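Homospermidine synthase (Legionella pneumophila subsp. pneumophila str. Philadelphia 1, PDB 2PH5) probably catalyses the formation of homospermidine, and binds NAD in a Rossmann-type nucleotide-binding domain. Local coordinates at residues Leu172-Asp177 with Met196-Lys201; Gly360-Leu363 with Gly369-Trp372. All coordinates share one frame; numbering follows the deposited sequence.

Interaction 1 of 2, residues Leu172-Asp177 with Met196-Lys201; sequences LNIAKD and MTLGIK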
loop_
_atom_site.group_PDB
_atom_site.type_symbol
_atom_site.label_atom_id
_atom_site.label_comp_id
_atom_site.label_asym_id
_atom_site.label_seq_id
_atom_site.Cartn_x
_atom_site.Cartn_y
_atom_site.Cartn_z
ATOM N N LEU A 172 6.760 -20.854 -28.393
ATOM C CA LEU A 172 7.660 -21.784 -29.062
ATOM C C LEU A 172 8.484 -22.587 -28.055
ATOM O O LEU A 172 8.654 -23.794 -28.224
ATOM C CB LEU A 172 8.590 -21.041 -30.029
ATOM C CG LEU A 172 7.953 -20.258 -31.179
ATOM C CD1 LEU A 172 9.043 -19.564 -31.972
ATOM C CD2 LEU A 172 7.133 -21.179 -32.078
ATOM N N ASN A 173 8.995 -21.929 -27.014
ATOM C CA ASN A 173 9.788 -22.644 -26.015
ATOM C C ASN A 173 8.984 -23.763 -25.366
ATOM O O ASN A 173 9.473 -24.878 -25.215
ATOM C CB ASN A 173 10.311 -21.701 -24.928
ATOM C CG ASN A 173 11.379 -20.768 -25.435
ATOM O OD1 ASN A 173 11.872 -20.920 -26.550
ATOM N ND2 ASN A 173 11.759 -19.801 -24.612
ATOM N N ILE A 174 7.747 -23.472 -24.984
ATOM C CA ILE A 174 6.915 -24.489 -24.357
ATOM C C ILE A 174 6.708 -25.658 -25.314
ATOM O O ILE A 174 6.557 -26.800 -24.887
ATOM C CB ILE A 174 5.540 -23.929 -23.959
ATOM C CG1 ILE A 174 5.712 -22.798 -22.938
ATOM C CG2 ILE A 174 4.676 -25.048 -23.383
ATOM C CD1 ILE A 174 4.425 -22.076 -22.602
ATOM N N ALA A 175 6.695 -25.363 -26.610
ATOM C CA ALA A 175 6.516 -26.386 -27.634
ATOM C C ALA A 175 7.734 -27.313 -27.691
ATOM O O ALA A 175 7.581 -28.530 -27.762
ATOM C CB ALA A 175 6.278 -25.731 -28.999
ATOM N N LYS A 176 8.939 -26.750 -27.656
ATOM C CA LYS A 176 10.133 -27.584 -27.697
ATOM C C LYS A 176 10.237 -28.390 -26.399
ATOM O O LYS A 176 10.625 -29.556 -26.426
ATOM C CB LYS A 176 11.399 -26.734 -27.916
ATOM C CG LYS A 176 11.903 -25.980 -26.688
ATOM C CD LYS A 176 13.054 -25.020 -27.015
ATOM C CE LYS A 176 13.794 -24.548 -25.746
ATOM N NZ LYS A 176 12.936 -23.902 -24.706
ATOM N N ASP A 177 9.873 -27.776 -25.272
ATOM C CA ASP A 177 9.911 -28.449 -23.969
ATOM C C ASP A 177 8.828 -29.516 -23.869
ATOM O O ASP A 177 8.776 -30.259 -22.889
ATOM C CB ASP A 177 9.689 -27.462 -22.819
ATOM C CG ASP A 177 10.827 -26.487 -22.647
ATOM O OD1 ASP A 177 11.995 -26.928 -22.558
ATOM O OD2 ASP A 177 10.545 -25.272 -22.580
HETATM N N MSE A 196 -3.674 -22.995 -28.392
HETATM C CA MSE A 196 -4.691 -23.950 -27.997
HETATM C C MSE A 196 -4.136 -25.370 -27.891
HETATM O O MSE A 196 -4.410 -26.078 -26.925
HETATM C CB MSE A 196 -5.839 -23.928 -28.993
HETATM C CG MSE A 196 -6.923 -24.935 -28.676
HETATM SE SE MSE A 196 -8.070 -25.224 -30.200
HETATM C CE MSE A 196 -6.984 -26.586 -31.056
ATOM N N THR A 197 -3.353 -25.784 -28.883
ATOM C CA THR A 197 -2.779 -27.121 -28.874
ATOM C C THR A 197 -1.878 -27.319 -27.656
ATOM O O THR A 197 -1.664 -28.449 -27.214
ATOM C CB THR A 197 -2.007 -27.414 -30.206
ATOM O OG1 THR A 197 -1.351 -28.684 -30.124
ATOM C CG2 THR A 197 -0.987 -26.345 -30.492
ATOM N N LEU A 198 -1.371 -26.220 -27.100
ATOM C CA LEU A 198 -0.520 -26.279 -25.908
ATOM C C LEU A 198 -1.291 -26.192 -24.585
ATOM O O LEU A 198 -0.694 -26.285 -23.514
ATOM C CB LEU A 198 0.542 -25.176 -25.953
ATOM C CG LEU A 198 1.860 -25.542 -26.639
ATOM C CD1 LEU A 198 1.608 -26.437 -27.844
ATOM C CD2 LEU A 198 2.574 -24.274 -27.041
ATOM N N GLY A 199 -2.607 -26.002 -24.653
ATOM C CA GLY A 199 -3.412 -25.946 -23.439
ATOM C C GLY A 199 -3.411 -24.651 -22.645
ATOM O O GLY A 199 -3.801 -24.621 -21.475
ATOM N N ILE A 200 -2.972 -23.578 -23.288
ATOM C CA ILE A 200 -2.926 -22.277 -22.660
ATOM C C ILE A 200 -4.334 -21.805 -22.373
ATOM O O ILE A 200 -5.123 -21.582 -23.292
ATOM C CB ILE A 200 -2.260 -21.253 -23.568
ATOM C CG1 ILE A 200 -0.909 -21.791 -24.047
ATOM C CG2 ILE A 200 -2.071 -19.945 -22.817
ATOM C CD1 ILE A 200 0.059 -22.099 -22.928
ATOM N N LYS A 201 -4.647 -21.652 -21.093
ATOM C CA LYS A 201 -5.968 -21.203 -20.682
ATOM C C LYS A 201 -5.967 -19.723 -20.314
ATOM O O LYS A 201 -6.988 -19.046 -20.427
ATOM C CB LYS A 201 -6.448 -22.023 -19.485
ATOM C CG LYS A 201 -6.711 -23.483 -19.789
ATOM C CD LYS A 201 -7.067 -24.225 -18.512
ATOM C CE LYS A 201 -7.511 -25.641 -18.789
ATOM N NZ LYS A 201 -8.079 -26.231 -17.548
#
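Leu198 meets the helix of Ile174 and Ala175 through a single methyl. Its CD2 lies 4.3 Å from Ile174 CG2 and 4.4 Å from Ala175 CB, against the shallow step between two successive residues of the helix, and comes equally near the backbone there, with CD2 4.3 Å from Ala175 N. Ile174 divides its branches between two partners. The CG2 methyl faces Leu198, while CG1, placed opposite the carbonyl carbon (chi1 -61°), carries CD1 outward along an extended chain to Ile200, where the two CD1 methyls meet tip to tip at 4.4 Å. Ile200 reaches this point with a folded side chain: its second torsion of -60° turns CD1 back toward the helix, although the CB itself sets off across the line between the segments. The example illustrates how a helix end can deliver two apolar side chains in quick succession. Helix 188-197 finishes in a Schellman motif, with Gly199 at positive phi (79°) and its N bonded to Met196 O at 2.9 Å; the turn brings Leu198 and Ile200, on either side of the glycine, against helix 158-176 before the chain enters strand 202-213. Both helices belong to the saccharopine dehydrogenase C-terminal family region. Two of the carbonyls here find side-chain partners elsewhere in the chain: Leu198 O is hydrogen-bonded to Asn366 ND2 and Ile200 O to Tyr313 OH. Within 172-177, away from the apolar contact, the side chain of Lys176 curls back so that NZ forms a salt bridge with Asp177 OD2 at 3.5 Å, the hydrogen bond within it being weak; that oxygen is also hydrogen-bonded to Tyr441 OH.

Interaction 2 of 2, residues Gly360-Leu363 with Gly369-Trp372; sequences GVLL and GAYW
The indole of Trp372 lies against the backbone of Gly360 and Val361, with Val361 N 4.1 Å above one face, toward the rim, and Val361 O over that face as well. Gly360 approaches obliquely; with no side chain in the way, its CA comes to 3.4 Å from Trp372 CZ2. A trans chi1 of -172° lays the ring along the neighbouring strand, and NE1 finds a weak hydrogen bond to Ala206 O on strand 202-213. The phenol of Tyr371 belongs to the opposite face of the sheet, with Leu363, and leads away from the partner strand, its OH having Asn173 as partner. This is an antiparallel beta hairpin, strands 352-364 and 370-378, within a mixed sheet. Leu363 and Tyr371 form the hydrogen-bonded pair: Leu363 N gives to Tyr371 O at 2.7 Å, and Tyr371 N returns a bond of 3.0 Å to Leu363 O. Leu362 and Trp372 are the non-hydrogen-bonded pair beside it, where a CA-H...O contact joins Trp372 CA to Val361 O at 3.3 Å. On the sheet face that carries Trp372, Leu362 holds CG anti to its amide nitrogen (chi1 -175°); from there the second torsion (58°) sets CD1 over the other strand, 3.3 Å from Tyr371 O and 3.8 Å from Trp372 CB, with Ala370 CB just beyond.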
loop_
_atom_site.group_PDB
_atom_site.type_symbol
_atom_site.label_atom_id
_atom_site.label_comp_id
_atom_site.label_asym_id
_atom_site.label_seq_id
_atom_site.Cartn_x
_atom_site.Cartn_y
_atom_site.Cartn_z
ATOM N N GLY A 360 7.387 -9.371 -17.933
ATOM C CA GLY A 360 7.286 -10.589 -18.708
ATOM C C GLY A 360 5.863 -11.089 -18.834
ATOM O O GLY A 360 4.926 -10.437 -18.375
ATOM N N VAL A 361 5.709 -12.251 -19.461
ATOM C CA VAL A 361 4.403 -12.859 -19.663
ATOM C C VAL A 361 4.314 -14.248 -19.056
ATOM O O VAL A 361 5.231 -15.058 -19.170
ATOM C CB VAL A 361 4.052 -12.977 -21.155
ATOM C CG1 VAL A 361 3.711 -11.608 -21.711
ATOM C CG2 VAL A 361 5.221 -13.581 -21.910
ATOM N N LEU A 362 3.190 -14.518 -18.415
ATOM C CA LEU A 362 2.972 -15.794 -17.776
ATOM C C LEU A 362 1.936 -16.579 -18.556
ATOM O O LEU A 362 0.804 -16.120 -18.726
ATOM C CB LEU A 362 2.489 -15.554 -16.348
ATOM C CG LEU A 362 2.299 -16.742 -15.408
ATOM C CD1 LEU A 362 3.622 -17.491 -15.279
ATOM C CD2 LEU A 362 1.813 -16.241 -14.035
ATOM N N LEU A 363 2.322 -17.748 -19.059
ATOM C CA LEU A 363 1.383 -18.598 -19.792
ATOM C C LEU A 363 1.005 -19.763 -18.889
ATOM O O LEU A 363 1.880 -20.486 -18.430
ATOM C CB LEU A 363 2.012 -19.125 -21.080
ATOM C CG LEU A 363 2.131 -18.067 -22.169
ATOM C CD1 LEU A 363 3.115 -16.982 -21.738
ATOM C CD2 LEU A 363 2.593 -18.725 -23.446
ATOM N N GLY A 369 3.630 -27.016 -16.673
ATOM C CA GLY A 369 3.487 -26.103 -15.548
ATOM C C GLY A 369 3.428 -24.661 -16.024
ATOM O O GLY A 369 3.623 -24.387 -17.213
ATOM N N ALA A 370 3.152 -23.729 -15.118
ATOM C CA ALA A 370 3.097 -22.328 -15.524
ATOM C C ALA A 370 4.474 -21.927 -16.032
ATOM O O ALA A 370 5.494 -22.347 -15.489
ATOM C CB ALA A 370 2.686 -21.446 -14.357
ATOM N N TYR A 371 4.490 -21.108 -17.076
ATOM C CA TYR A 371 5.730 -20.650 -17.695
ATOM C C TYR A 371 5.783 -19.123 -17.759
ATOM O O TYR A 371 4.825 -18.473 -18.185
ATOM C CB TYR A 371 5.821 -21.210 -19.108
ATOM C CG TYR A 371 7.147 -20.976 -19.783
ATOM C CD1 TYR A 371 8.264 -21.745 -19.454
ATOM C CD2 TYR A 371 7.281 -20.009 -20.778
ATOM C CE1 TYR A 371 9.480 -21.567 -20.098
ATOM C CE2 TYR A 371 8.490 -19.821 -21.427
ATOM C CZ TYR A 371 9.586 -20.605 -21.083
ATOM O OH TYR A 371 10.782 -20.420 -21.736
ATOM N N TRP A 372 6.911 -18.562 -17.344
ATOM C CA TRP A 372 7.100 -17.116 -17.368
ATOM C C TRP A 372 8.339 -16.794 -18.181
ATOM O O TRP A 372 9.432 -17.276 -17.878
ATOM C CB TRP A 372 7.290 -16.569 -15.958
ATOM C CG TRP A 372 7.301 -15.075 -15.870
ATOM C CD1 TRP A 372 6.250 -14.262 -15.527
ATOM C CD2 TRP A 372 8.423 -14.205 -16.083
ATOM N NE1 TRP A 372 6.654 -12.947 -15.506
ATOM C CE2 TRP A 372 7.981 -12.885 -15.843
ATOM C CE3 TRP A 372 9.760 -14.412 -16.454
ATOM C CZ2 TRP A 372 8.826 -11.779 -15.959
ATOM C CZ3 TRP A 372 10.605 -13.313 -16.571
ATOM C CH2 TRP A 372 10.133 -12.008 -16.323
#

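In the fold
Helix 158-176 begins at the NAD-binding residues Ala158, Asn159 and Pro160, and interaction 1 closes a loop of 18 residues by bringing the end of helix 188-197 back beside it. The chain then runs through strands 202-213, 305-306 and 311-322 of the mixed sheet, among other elements, before interaction 2 closes a much shorter, five-residue loop. The two closures follow in series, neither nesting nor crossing, yet their centres lie 11 Å apart. Ile174 CD1 packs on Leu363 CD2 at 3.9 Å, Ile200 joins the same leucine, and Asn173 ND2 probably hydrogen-bonds to Tyr371 OH at 3.1 Å. Together they set the end of helix 158-176, and the segment after helix 188-197, on the hairpin face carrying Leu363 and Tyr371.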